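Local coordinates for thylakoid lumenal 15 kDa protein 1, chloroplastic (Arabidopsis thaliana, PDB 3N90) that is of unknown function, a pentapeptide repeat protein of the thylakoid lumen whose chain winds into a right-handed quadrilateral beta helix, at residues T59-S64 with T79-T84; T97-S102 with V120-V125; K21-Q26 with A41-A46; D17-D22 with T35-Q40; A66-A71 with A86-A91. The protein carries 2 engineered substitutions. All coordinates share one frame; numbering follows the deposited sequence.

Overall arrangement
From the N terminus, contact 4 closes the first loop, joining 17-22 to 35-40, and contact 3 starts from the same part of the chain, sharing Lys21 and Asp22, to join 21-26 to 41-46. Contacts 1 and 5 follow and cross: 66-71 leaves between 59-64 and 79-84, and 86-91 returns after them. Each of these four ties one coil of the beta helix to the next, and Asp62, bonded through its backbone to Phe43, links contact 1 to contact 3. Contact 2 comes last, fastening 97-102 to the helix 116-125 at the C-terminal end; its centre lies about 22 Å from that of contact 3.

Contact 1. Residues T59-S64 with T79-T84; sequences TGADLS and TKVNLT
Leu63 and Asn82 meet through their backbones, Leu63 N donating to Asn82 O at 2.8 Å. Asn82 N gives a straighter bond (160°) to Ala61 O, so Asn82 spans Asp62 and the two form a single parallel bridge. Farther back, Gly60 N donates to Thr79 O, and the CA-H of Gly60 points at Lys80 O, 3.1 Å from CA.

The polar side chains form two Asx turns, one above the other. Asp62 OD1 accepts from both Ser64 N and Ser64 OG, and Asn82 OD1 likewise from Thr84 N and Thr84 OG1, the hydroxyl lying on a lone pair at 2.8 Å. With CG anti to the backbone N in both (chi1 -166° in Asp62), carboxylate and amide lie side by side, their planes 4° apart, and Asp62 OD1 sits 3.7 Å from Asn82 CB. Twenty residues separate the equivalent positions, one full coil of the right-handed quadrilateral beta helix built by pentapeptide repeats. Replacing Asn82 by an alanine would probably leave Thr84 N and OG1 without their shared acceptor and expose the flank of the Asp62 carboxylate.

Apolar contacts face the interior. Leu63 and Leu83 run alongside each other, Leu83 CD2 reaching Leu63 CB at 3.6 Å, while Leu63 CD1 comes to 4.2 Å from Val81 CG1. Leu63 packs on Phe43 of the preceding coil and Leu83 on Phe99. At the far end Thr59 CG2 rests 3.5 Å from Thr79 OG1; Thr59 OG1 is hydrogen-bonded to Asp57 OD1 and Thr79 OG1 to Asn77 OD1.

Contact 2. Residues T97-S102 with V120-V125; sequences TSFKGS and VYLCKV
Tyr121 OH is gripped by Gly101 N, whose N-H points almost straight at it (3.1 Å, 173°), and is also joined to a water at 3.2 Å. That water donates to Ser102 O at 2.7 Å, so the phenol is tied both directly and through solvent to the end of one turn. The tyrosine reaches it because CG stands anti to the backbone N (chi1 178°), which carries the ring out from the helix. Lys100 CA lies 3.6 Å from Tyr121 OH, and Phe99 O near Tyr121 CE2.

The turn itself, Phe99 to Ser102, is type II, closed by Ser102 N on Phe99 O, and Gly101 has a positive phi (87°) at which a CB would crowd the carbonyl oxygen of Lys100. It belongs to a late coil of the pentapeptide-repeat beta helix, and helix 116-125 packs against it at the C-terminal end of the solenoid. Beside the phenol, Leu122 reaches inward across Phe99, its CD2 3.9 Å from Phe99 CB and obliquely placed to the ring. Phe99 in turn packs on Met93, and Leu122 on Leu114. The next helix residue, Cys123, forms a disulfide with Cys143, tying the helix to the C-terminal tail.

Contact 3. Residues K21-Q26 with A41-A46; sequences KDFSGQ and ANFKGA
Phe23 CB lies 3.4 Å from Asn42 O and 3.6 Å from Phe43 CD1. Phe23 CG then comes to 3.7 Å from Phe43 CE1, and Phe23 CD2 meets CE1 and CZ of Phe43. The phenyl planes differ by 5°, but one ring is displaced so far along the other, with centroids 5.2 Å apart, that little of their faces coincides. Toward its tip the Phe23 ring enters the aromatic end of the core, where Phe2, Tyr8 and Phe33 surround it.

Beneath the rings the backbones are bridged at Asp22 and Asn42: Asn42 N donates to Lys21 O and Phe23 N to Asn42 O at 2.7 Å. Gly25 N adds a third bond, to Lys44 O, joining two stacked type II turns of the beta helix.

On the outer face Asp22, with CG anti to the backbone N (chi1 -168°), forms an Asx turn, its OD1 accepting from Ser24 N at 2.8 Å and from Ser24 OG on the syn lone pair. Asn42 runs alongside, ND2 3.5 Å from Asp22 OD1 but badly angled for a bond. A leucine in place of Asp22 is likely to leave Ser24 N and OG without that acceptor, freeing the turn to shift.

The chemistry is split: aromatic rings fill the inside, while outside a carboxylate lies against a neutral amide, which probably spares the stack a charge-charge clash.

Contact 4. Residues D17-D22 with T35-Q40; sequences DLSGKD and TSILRQ
Leu18 N donates to Ile37 O at 2.7 Å, and two residues on Gly20 N donates to Arg39 O at the same length; the segments 17-20 and 37-40 run parallel, their directions 4° apart. Asp17 and Ile37 are the bridged pair. Between these bonds the CA-H of Ser19 faces Arg39 O, and a type II turn from Leu18 to Lys21 bends the first segment round the corner.

Inside, Leu18 and Leu38 lie side by side and point the same way, Leu38 CD2 touching Leu18 CB at 3.6 Å. Leu38 also packs against Phe43. Outside, Ile37 spreads beneath a polar turn: its CG2, anti to the backbone N, comes to 3.3 Å from Ser19 OG, while its CB lies against Asp17 OD1 and its CD1 near Asp17 CG. Asp17 OD1 accepts from Ser19 N at 3.1 Å, met nearly end-on, which makes an Asx turn and fixes the carboxylate above the isoleucine. Arg39 extends away from this pair, Arg39 NE forming a salt bridge with Asp57 OD2 of the following coil.

Leucines stacked coil on coil within, backbone hydrogen bonds between parallel segments of successive coils and type II turns at the corners are features of the right-handed quadrilateral beta helix of pentapeptide repeat proteins, of which this is an early, N-terminal part.

Contact 5. Residues A66-A71 with A86-A91; sequences ADLRGA and ANLEGA
Leu68 and Asn87 form the tight part of the contact: Leu68 N donates to Asn87 O at 2.8 Å, and Leu68 CB presses on the same oxygen at 3.2 Å. Leu68 CD1 continues inward to meet Leu88 CG at 3.8 Å and Ala86 CB at 3.9 Å. Ala91 CB approaches Ala71 O to 3.1 Å, close packing where two type II turns stack and Gly70 N bonds to Glu89 O.

The solvent side is looser and polar. Arg69 bends at its third torsion (chi3 -65°), bringing the guanidinium back side-on to Asp67, with NE on OD1 at 2.9 Å and NH2 on OD2, a salt bridge. Arg69 N binds the same OD1 from the opposite face, an Asx turn stacked on that of Asn87 OD1 with Glu89 N. The Arg69 CG and CD methylenes pass obliquely across the Asn87 amide, while Glu89 runs alongside with its carboxylate turned 75° from the guanidinium; a water accepts from Arg69 NH1 and donates weakly to Glu89 OE2.

The contact joins neighbouring coils of the right-handed quadrilateral beta helix: backbone bonds tie Asp67 back to Ala46 and Leu48 and Ala86 onward to Asp108, Leu68 packs inward on Leu48 and Leu83, and helix 116-125 comes later.

Contact 1. Residues T59-S64 with T79-T84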
# COMPACT_ATOMS: atom_id res chain seq x y z
N THR A 59 -8.40 -5.20 -2.23
CA THR A 59 -9.44 -5.19 -1.22
C THR A 59 -9.15 -6.18 -0.09
O THR A 59 -8.90 -7.37 -0.36
CB THR A 59 -10.81 -5.53 -1.87
OG1 THR A 59 -11.16 -4.50 -2.79
CG2 THR A 59 -11.88 -5.62 -0.76
N GLY A 60 -9.12 -5.70 1.15
CA GLY A 60 -8.87 -6.60 2.30
C GLY A 60 -7.46 -7.13 2.52
O GLY A 60 -7.23 -8.00 3.39
N ALA A 61 -6.51 -6.63 1.72
CA ALA A 61 -5.13 -7.08 1.82
C ALA A 61 -4.51 -6.59 3.13
O ALA A 61 -4.94 -5.57 3.67
CB ALA A 61 -4.32 -6.59 0.63
N ASP A 62 -3.50 -7.31 3.60
CA ASP A 62 -2.66 -6.87 4.72
C ASP A 62 -1.34 -6.26 4.23
O ASP A 62 -0.44 -6.98 3.78
CB ASP A 62 -2.41 -8.03 5.69
CG ASP A 62 -1.84 -7.56 7.04
OD1 ASP A 62 -1.51 -6.36 7.17
OD2 ASP A 62 -1.70 -8.42 7.94
N LEU A 63 -1.24 -4.94 4.25
CA LEU A 63 0.03 -4.29 3.95
C LEU A 63 0.71 -3.70 5.24
O LEU A 63 1.57 -2.80 5.17
CB LEU A 63 -0.17 -3.24 2.87
CG LEU A 63 -0.20 -3.71 1.40
CD1 LEU A 63 -0.64 -2.49 0.63
CD2 LEU A 63 1.18 -4.08 0.90
N SER A 64 0.28 -4.18 6.40
CA SER A 64 0.80 -3.65 7.67
C SER A 64 2.32 -3.83 7.74
O SER A 64 2.84 -4.84 7.26
CB SER A 64 0.08 -4.24 8.89
OG SER A 64 0.30 -5.62 9.03
N THR A 79 -9.45 -0.70 -0.74
CA THR A 79 -10.53 -0.66 0.25
C THR A 79 -10.30 -1.71 1.32
O THR A 79 -9.90 -2.83 1.03
CB THR A 79 -11.95 -0.85 -0.39
OG1 THR A 79 -12.02 -2.15 -0.95
CG2 THR A 79 -12.22 0.15 -1.49
N LYS A 80 -10.55 -1.36 2.58
CA LYS A 80 -10.46 -2.33 3.69
C LYS A 80 -9.08 -3.02 3.83
O LYS A 80 -8.98 -4.17 4.27
CB LYS A 80 -11.59 -3.35 3.60
CG LYS A 80 -12.98 -2.77 3.77
CD LYS A 80 -14.06 -3.89 3.74
CE LYS A 80 -15.46 -3.31 3.55
NZ LYS A 80 -15.97 -2.75 4.85
N VAL A 81 -8.05 -2.26 3.51
CA VAL A 81 -6.68 -2.75 3.53
C VAL A 81 -6.08 -2.32 4.84
O VAL A 81 -6.34 -1.22 5.30
CB VAL A 81 -5.86 -2.11 2.38
CG1 VAL A 81 -4.36 -2.37 2.54
CG2 VAL A 81 -6.36 -2.61 0.99
N ASN A 82 -5.27 -3.19 5.44
CA ASN A 82 -4.56 -2.83 6.64
C ASN A 82 -3.24 -2.18 6.26
O ASN A 82 -2.36 -2.82 5.65
CB ASN A 82 -4.36 -4.05 7.52
CG ASN A 82 -3.87 -3.70 8.91
OD1 ASN A 82 -3.49 -2.56 9.18
ND2 ASN A 82 -3.88 -4.68 9.80
N LEU A 83 -3.13 -0.88 6.55
CA LEU A 83 -1.90 -0.15 6.30
C LEU A 83 -1.19 0.34 7.60
O LEU A 83 -0.36 1.24 7.55
CB LEU A 83 -2.10 1.02 5.34
CG LEU A 83 -2.32 0.73 3.83
CD1 LEU A 83 -2.86 2.02 3.19
CD2 LEU A 83 -1.08 0.28 3.16
N THR A 84 -1.52 -0.31 8.71
CA THR A 84 -0.91 0.03 10.00
C THR A 84 0.60 -0.04 9.88
O THR A 84 1.16 -1.07 9.44
CB THR A 84 -1.36 -0.94 11.11
OG1 THR A 84 -2.78 -0.89 11.28
CG2 THR A 84 -0.67 -0.59 12.45

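Contact 2. Residues T97-S102 with V120-V125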
# COMPACT_ATOMS: atom_id res chain seq x y z
N THR A 97 -8.55 6.16 -7.02
CA THR A 97 -8.08 5.17 -6.05
C THR A 97 -9.05 5.28 -4.88
O THR A 97 -9.42 6.39 -4.48
CB THR A 97 -6.65 5.52 -5.57
OG1 THR A 97 -5.83 5.83 -6.71
CG2 THR A 97 -6.02 4.38 -4.79
N SER A 98 -9.48 4.15 -4.33
CA SER A 98 -10.30 4.21 -3.12
C SER A 98 -9.54 3.64 -1.93
O SER A 98 -9.01 2.55 -2.03
CB SER A 98 -11.61 3.45 -3.29
OG SER A 98 -12.32 3.52 -2.06
N PHE A 99 -9.48 4.39 -0.83
CA PHE A 99 -8.95 3.85 0.46
C PHE A 99 -10.08 3.62 1.48
O PHE A 99 -9.81 3.39 2.66
CB PHE A 99 -7.86 4.77 1.06
CG PHE A 99 -6.47 4.56 0.51
CD1 PHE A 99 -5.42 4.20 1.36
CD2 PHE A 99 -6.19 4.74 -0.83
CE1 PHE A 99 -4.12 4.00 0.88
CE2 PHE A 99 -4.87 4.53 -1.33
CZ PHE A 99 -3.83 4.16 -0.47
N LYS A 100 -11.34 3.67 1.03
CA LYS A 100 -12.49 3.52 1.95
C LYS A 100 -12.38 2.30 2.87
O LYS A 100 -12.20 1.16 2.40
CB LYS A 100 -13.81 3.49 1.16
CG LYS A 100 -15.04 3.12 2.00
CD LYS A 100 -16.32 3.55 1.33
CE LYS A 100 -17.54 3.22 2.18
NZ LYS A 100 -18.79 3.60 1.49
N GLY A 101 -12.48 2.53 4.18
CA GLY A 101 -12.48 1.42 5.11
C GLY A 101 -11.08 0.98 5.54
O GLY A 101 -10.95 0.13 6.43
N SER A 102 -10.04 1.57 4.94
CA SER A 102 -8.67 1.13 5.24
C SER A 102 -8.19 1.64 6.60
O SER A 102 -8.62 2.70 7.08
CB SER A 102 -7.72 1.50 4.12
OG SER A 102 -8.06 0.65 3.01
N VAL A 120 -8.88 14.88 2.41
CA VAL A 120 -10.02 15.02 3.30
C VAL A 120 -10.46 13.68 3.88
O VAL A 120 -10.69 13.57 5.09
CB VAL A 120 -11.23 15.73 2.60
CG1 VAL A 120 -12.46 15.63 3.45
CG2 VAL A 120 -10.90 17.19 2.35
N TYR A 121 -10.55 12.64 3.04
CA TYR A 121 -10.98 11.35 3.51
C TYR A 121 -9.93 10.72 4.45
O TYR A 121 -10.23 10.25 5.55
CB TYR A 121 -11.27 10.34 2.36
CG TYR A 121 -11.65 9.01 2.98
CD1 TYR A 121 -12.91 8.86 3.60
CD2 TYR A 121 -10.73 7.94 3.08
CE1 TYR A 121 -13.26 7.68 4.26
CE2 TYR A 121 -11.09 6.75 3.76
CZ TYR A 121 -12.35 6.64 4.33
OH TYR A 121 -12.71 5.47 4.98
N LEU A 122 -8.70 10.70 3.97
CA LEU A 122 -7.64 10.07 4.74
C LEU A 122 -7.49 10.72 6.12
O LEU A 122 -7.28 10.00 7.11
CB LEU A 122 -6.31 10.13 3.96
CG LEU A 122 -6.25 9.17 2.76
CD1 LEU A 122 -4.99 9.42 1.94
CD2 LEU A 122 -6.33 7.72 3.17
N CYS A 123 -7.62 12.04 6.16
CA CYS A 123 -7.51 12.81 7.42
C CYS A 123 -8.65 12.54 8.39
O CYS A 123 -8.49 12.81 9.59
CB CYS A 123 -7.42 14.30 7.14
SG CYS A 123 -5.80 14.80 6.54
N LYS A 124 -9.78 12.03 7.89
CA LYS A 124 -10.88 11.64 8.76
C LYS A 124 -10.53 10.38 9.49
O LYS A 124 -11.08 10.12 10.56
CB LYS A 124 -12.17 11.35 7.99
CG LYS A 124 -12.88 12.59 7.56
CD LYS A 124 -14.07 12.24 6.69
CE LYS A 124 -14.73 13.53 6.19
NZ LYS A 124 -15.69 13.17 5.14
N VAL A 125 -9.69 9.55 8.88
CA VAL A 125 -9.42 8.26 9.50
C VAL A 125 -7.97 8.15 9.99
O VAL A 125 -7.59 7.09 10.48
CB VAL A 125 -9.75 7.05 8.55
CG1 VAL A 125 -11.27 6.90 8.33
CG2 VAL A 125 -9.01 7.19 7.23
O HOH W 1 -11.06 3.88 7.23

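Contact 3. Residues K21-Q26 with A41-A46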
# COMPACT_ATOMS: atom_id res chain seq x y z
N LYS A 21 -3.17 -14.82 -1.63
CA LYS A 21 -1.81 -15.34 -1.67
C LYS A 21 -0.93 -14.73 -0.59
O LYS A 21 -1.14 -13.56 -0.17
CB LYS A 21 -1.17 -15.22 -3.05
CG LYS A 21 -1.93 -15.93 -4.20
CD LYS A 21 -2.29 -17.36 -3.84
CE LYS A 21 -2.48 -18.24 -5.07
NZ LYS A 21 -2.35 -19.68 -4.63
N ASP A 22 0.03 -15.52 -0.10
CA ASP A 22 0.85 -15.06 1.02
C ASP A 22 2.24 -14.61 0.58
O ASP A 22 3.08 -15.41 0.20
CB ASP A 22 0.91 -16.13 2.14
CG ASP A 22 1.50 -15.60 3.44
OD1 ASP A 22 2.24 -14.59 3.41
OD2 ASP A 22 1.24 -16.20 4.51
N PHE A 23 2.44 -13.29 0.58
CA PHE A 23 3.71 -12.69 0.25
C PHE A 23 4.39 -12.07 1.49
O PHE A 23 5.31 -11.27 1.34
CB PHE A 23 3.50 -11.58 -0.78
CG PHE A 23 3.11 -12.06 -2.16
CD1 PHE A 23 4.08 -12.53 -3.06
CD2 PHE A 23 1.76 -12.08 -2.56
CE1 PHE A 23 3.73 -12.98 -4.36
CE2 PHE A 23 1.40 -12.54 -3.84
CZ PHE A 23 2.40 -12.97 -4.75
N SER A 24 3.93 -12.43 2.68
CA SER A 24 4.39 -11.76 3.91
C SER A 24 5.91 -11.88 4.07
O SER A 24 6.48 -12.95 3.82
CB SER A 24 3.65 -12.31 5.13
OG SER A 24 3.82 -13.72 5.18
N GLY A 25 6.55 -10.78 4.43
CA GLY A 25 8.02 -10.72 4.64
C GLY A 25 8.93 -10.85 3.43
O GLY A 25 10.18 -10.86 3.56
N GLN A 26 8.35 -10.94 2.24
CA GLN A 26 9.15 -11.20 1.06
C GLN A 26 9.75 -9.95 0.48
O GLN A 26 9.21 -8.85 0.64
CB GLN A 26 8.31 -11.92 0.03
CG GLN A 26 7.75 -13.20 0.63
CD GLN A 26 7.23 -14.12 -0.39
OE1 GLN A 26 6.65 -15.16 -0.08
NE2 GLN A 26 7.41 -13.76 -1.64
N ALA A 41 -4.79 -10.61 0.05
CA ALA A 41 -3.41 -11.05 -0.06
C ALA A 41 -2.68 -10.59 1.18
O ALA A 41 -3.05 -9.59 1.78
CB ALA A 41 -2.72 -10.47 -1.30
N ASN A 42 -1.64 -11.32 1.55
CA ASN A 42 -0.82 -11.01 2.71
C ASN A 42 0.54 -10.44 2.31
O ASN A 42 1.40 -11.17 1.80
CB ASN A 42 -0.62 -12.28 3.55
CG ASN A 42 -0.01 -12.00 4.93
OD1 ASN A 42 0.34 -10.87 5.25
ND2 ASN A 42 0.12 -13.06 5.73
N PHE A 43 0.71 -9.13 2.49
CA PHE A 43 2.02 -8.48 2.29
C PHE A 43 2.61 -7.97 3.60
O PHE A 43 3.40 -7.04 3.58
CB PHE A 43 1.93 -7.28 1.32
CG PHE A 43 1.59 -7.66 -0.12
CD1 PHE A 43 2.59 -8.09 -1.00
CD2 PHE A 43 0.28 -7.59 -0.59
CE1 PHE A 43 2.32 -8.42 -2.32
CE2 PHE A 43 -0.02 -7.94 -1.94
CZ PHE A 43 1.02 -8.36 -2.79
N LYS A 44 2.22 -8.54 4.73
CA LYS A 44 2.67 -7.98 6.01
C LYS A 44 4.19 -7.96 6.08
O LYS A 44 4.83 -8.99 5.82
CB LYS A 44 2.09 -8.77 7.19
CG LYS A 44 2.57 -8.25 8.56
CD LYS A 44 1.71 -8.84 9.67
CE LYS A 44 2.01 -8.11 10.98
NZ LYS A 44 1.08 -8.54 12.05
N GLY A 45 4.78 -6.80 6.35
CA GLY A 45 6.24 -6.64 6.42
C GLY A 45 7.01 -6.91 5.15
O GLY A 45 8.24 -7.09 5.18
N ALA A 46 6.31 -6.96 4.01
CA ALA A 46 6.98 -7.14 2.74
C ALA A 46 7.80 -5.89 2.37
O ALA A 46 7.51 -4.77 2.83
CB ALA A 46 6.00 -7.46 1.64

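Contact 4. Residues D17-D22 with T35-Q40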
# COMPACT_ATOMS: atom_id res chain seq x y z
N ASP A 17 -4.49 -13.34 -11.11
CA ASP A 17 -5.37 -13.47 -9.97
C ASP A 17 -4.59 -14.10 -8.83
O ASP A 17 -4.31 -15.30 -8.87
CB ASP A 17 -6.61 -14.31 -10.32
CG ASP A 17 -7.61 -14.38 -9.16
OD1 ASP A 17 -7.27 -13.98 -8.01
OD2 ASP A 17 -8.77 -14.78 -9.39
N LEU A 18 -4.23 -13.28 -7.85
CA LEU A 18 -3.42 -13.67 -6.72
C LEU A 18 -4.19 -13.44 -5.43
O LEU A 18 -3.61 -13.20 -4.37
CB LEU A 18 -2.10 -12.86 -6.72
CG LEU A 18 -1.19 -13.10 -7.93
CD1 LEU A 18 0.04 -12.18 -7.84
CD2 LEU A 18 -0.77 -14.56 -8.01
N SER A 19 -5.52 -13.55 -5.49
CA SER A 19 -6.30 -13.40 -4.28
C SER A 19 -5.83 -14.43 -3.22
O SER A 19 -5.50 -15.58 -3.56
CB SER A 19 -7.79 -13.61 -4.53
OG SER A 19 -8.27 -12.89 -5.65
N GLY A 20 -5.76 -13.97 -1.97
CA GLY A 20 -5.48 -14.81 -0.82
C GLY A 20 -4.06 -15.35 -0.78
O GLY A 20 -3.77 -16.24 0.03
N LYS A 21 -3.17 -14.82 -1.63
CA LYS A 21 -1.81 -15.34 -1.67
C LYS A 21 -0.93 -14.73 -0.59
O LYS A 21 -1.14 -13.56 -0.17
CB LYS A 21 -1.17 -15.22 -3.05
CG LYS A 21 -1.93 -15.93 -4.20
CD LYS A 21 -2.29 -17.36 -3.84
CE LYS A 21 -2.48 -18.24 -5.07
NZ LYS A 21 -2.35 -19.68 -4.63
N ASP A 22 0.03 -15.52 -0.10
CA ASP A 22 0.85 -15.06 1.02
C ASP A 22 2.24 -14.61 0.58
O ASP A 22 3.08 -15.41 0.20
CB ASP A 22 0.91 -16.13 2.14
CG ASP A 22 1.50 -15.60 3.44
OD1 ASP A 22 2.24 -14.59 3.41
OD2 ASP A 22 1.24 -16.20 4.51
N THR A 35 -2.58 -4.32 -12.44
CA THR A 35 -3.88 -4.90 -12.78
C THR A 35 -3.98 -6.37 -12.32
O THR A 35 -4.63 -7.21 -12.98
CB THR A 35 -4.31 -4.61 -14.27
OG1 THR A 35 -5.69 -4.95 -14.50
CG2 THR A 35 -3.40 -5.30 -15.34
N SER A 36 -3.34 -6.67 -11.19
CA SER A 36 -3.59 -7.96 -10.56
C SER A 36 -4.72 -7.91 -9.53
O SER A 36 -5.07 -6.84 -9.01
CB SER A 36 -2.33 -8.51 -9.92
OG SER A 36 -1.47 -8.90 -10.96
N ILE A 37 -5.29 -9.09 -9.25
CA ILE A 37 -6.27 -9.21 -8.18
C ILE A 37 -5.54 -9.73 -6.95
O ILE A 37 -4.88 -10.79 -6.99
CB ILE A 37 -7.43 -10.18 -8.54
CG1 ILE A 37 -8.08 -9.81 -9.88
CG2 ILE A 37 -8.46 -10.14 -7.41
CD1 ILE A 37 -9.21 -10.82 -10.28
N LEU A 38 -5.60 -8.96 -5.88
CA LEU A 38 -4.86 -9.22 -4.66
C LEU A 38 -5.76 -9.18 -3.42
O LEU A 38 -5.32 -8.77 -2.33
CB LEU A 38 -3.65 -8.26 -4.52
CG LEU A 38 -2.51 -8.59 -5.48
CD1 LEU A 38 -1.64 -7.34 -5.67
CD2 LEU A 38 -1.70 -9.74 -4.94
N ARG A 39 -7.05 -9.53 -3.62
CA ARG A 39 -7.98 -9.49 -2.51
C ARG A 39 -7.51 -10.46 -1.45
O ARG A 39 -7.13 -11.62 -1.75
CB ARG A 39 -9.40 -9.89 -2.93
CG ARG A 39 -10.03 -9.03 -3.93
CD ARG A 39 -11.56 -9.35 -3.87
NE ARG A 39 -12.09 -8.14 -4.36
CZ ARG A 39 -13.15 -7.47 -4.00
NH1 ARG A 39 -14.05 -7.84 -3.07
NH2 ARG A 39 -13.27 -6.36 -4.66
N GLN A 40 -7.53 -9.97 -0.22
CA GLN A 40 -7.07 -10.70 0.97
C GLN A 40 -5.62 -11.19 0.92
O GLN A 40 -5.26 -12.12 1.65
CB GLN A 40 -7.98 -11.92 1.22
CG GLN A 40 -9.41 -11.59 1.48
CD GLN A 40 -10.28 -11.43 0.23
OE1 GLN A 40 -10.22 -12.23 -0.72
NE2 GLN A 40 -11.11 -10.39 0.23

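Contact 5. Residues A66-A71 with A86-A91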
# COMPACT_ATOMS: atom_id res chain seq x y z
N ALA A 66 4.57 -2.86 5.93
CA ALA A 66 5.23 -2.95 4.64
C ALA A 66 6.07 -1.71 4.32
O ALA A 66 5.72 -0.59 4.71
CB ALA A 66 4.20 -3.18 3.54
N ASP A 67 7.17 -1.92 3.61
CA ASP A 67 7.95 -0.85 3.00
C ASP A 67 7.37 -0.58 1.62
O ASP A 67 7.55 -1.37 0.70
CB ASP A 67 9.42 -1.26 2.93
CG ASP A 67 10.32 -0.21 2.29
OD1 ASP A 67 9.82 0.88 1.89
OD2 ASP A 67 11.54 -0.49 2.17
N LEU A 68 6.59 0.51 1.49
CA LEU A 68 5.93 0.88 0.24
C LEU A 68 6.52 2.18 -0.35
O LEU A 68 5.87 2.85 -1.14
CB LEU A 68 4.42 1.06 0.48
CG LEU A 68 3.70 -0.17 1.06
CD1 LEU A 68 2.29 0.22 1.58
CD2 LEU A 68 3.66 -1.28 0.00
N ARG A 69 7.74 2.53 0.04
CA ARG A 69 8.33 3.75 -0.49
C ARG A 69 8.34 3.77 -2.00
O ARG A 69 8.83 2.83 -2.66
CB ARG A 69 9.74 3.96 0.07
CG ARG A 69 9.74 4.14 1.60
CD ARG A 69 11.17 4.18 2.11
NE ARG A 69 11.85 2.89 1.89
CZ ARG A 69 13.17 2.73 1.87
NH1 ARG A 69 13.98 3.78 2.05
NH2 ARG A 69 13.70 1.50 1.70
N GLY A 70 7.79 4.82 -2.59
CA GLY A 70 7.80 5.02 -4.02
C GLY A 70 6.89 4.07 -4.82
O GLY A 70 6.92 4.06 -6.07
N ALA A 71 6.08 3.29 -4.11
CA ALA A 71 5.16 2.37 -4.81
C ALA A 71 4.06 3.13 -5.49
O ALA A 71 3.69 4.24 -5.06
CB ALA A 71 4.58 1.37 -3.85
N ALA A 86 2.61 1.15 7.77
CA ALA A 86 3.16 1.02 6.45
C ALA A 86 3.88 2.32 6.09
O ALA A 86 3.40 3.43 6.42
CB ALA A 86 2.05 0.70 5.43
N ASN A 87 5.03 2.19 5.46
CA ASN A 87 5.76 3.37 5.00
C ASN A 87 5.46 3.67 3.52
O ASN A 87 5.91 2.95 2.61
CB ASN A 87 7.27 3.28 5.30
CG ASN A 87 8.01 4.56 4.94
OD1 ASN A 87 7.41 5.54 4.50
ND2 ASN A 87 9.33 4.57 5.13
N LEU A 88 4.63 4.69 3.27
CA LEU A 88 4.35 5.08 1.88
C LEU A 88 5.15 6.27 1.38
O LEU A 88 4.77 6.92 0.43
CB LEU A 88 2.82 5.29 1.63
CG LEU A 88 1.97 4.04 1.90
CD1 LEU A 88 1.49 4.01 3.34
CD2 LEU A 88 0.77 4.01 0.99
N GLU A 89 6.28 6.57 2.04
CA GLU A 89 7.03 7.76 1.65
C GLU A 89 7.24 7.82 0.13
O GLU A 89 7.82 6.89 -0.48
CB GLU A 89 8.33 7.82 2.45
CG GLU A 89 9.36 8.82 2.03
CD GLU A 89 10.77 8.29 2.41
OE1 GLU A 89 10.94 7.72 3.53
OE2 GLU A 89 11.69 8.42 1.58
N GLY A 90 6.75 8.89 -0.50
CA GLY A 90 6.96 9.11 -1.92
C GLY A 90 6.21 8.20 -2.89
O GLY A 90 6.50 8.15 -4.10
N ALA A 91 5.26 7.45 -2.35
CA ALA A 91 4.35 6.68 -3.21
C ALA A 91 3.44 7.59 -4.03
O ALA A 91 3.36 8.82 -3.78
CB ALA A 91 3.52 5.69 -2.35
O HOH W 2 14.24 6.34 1.98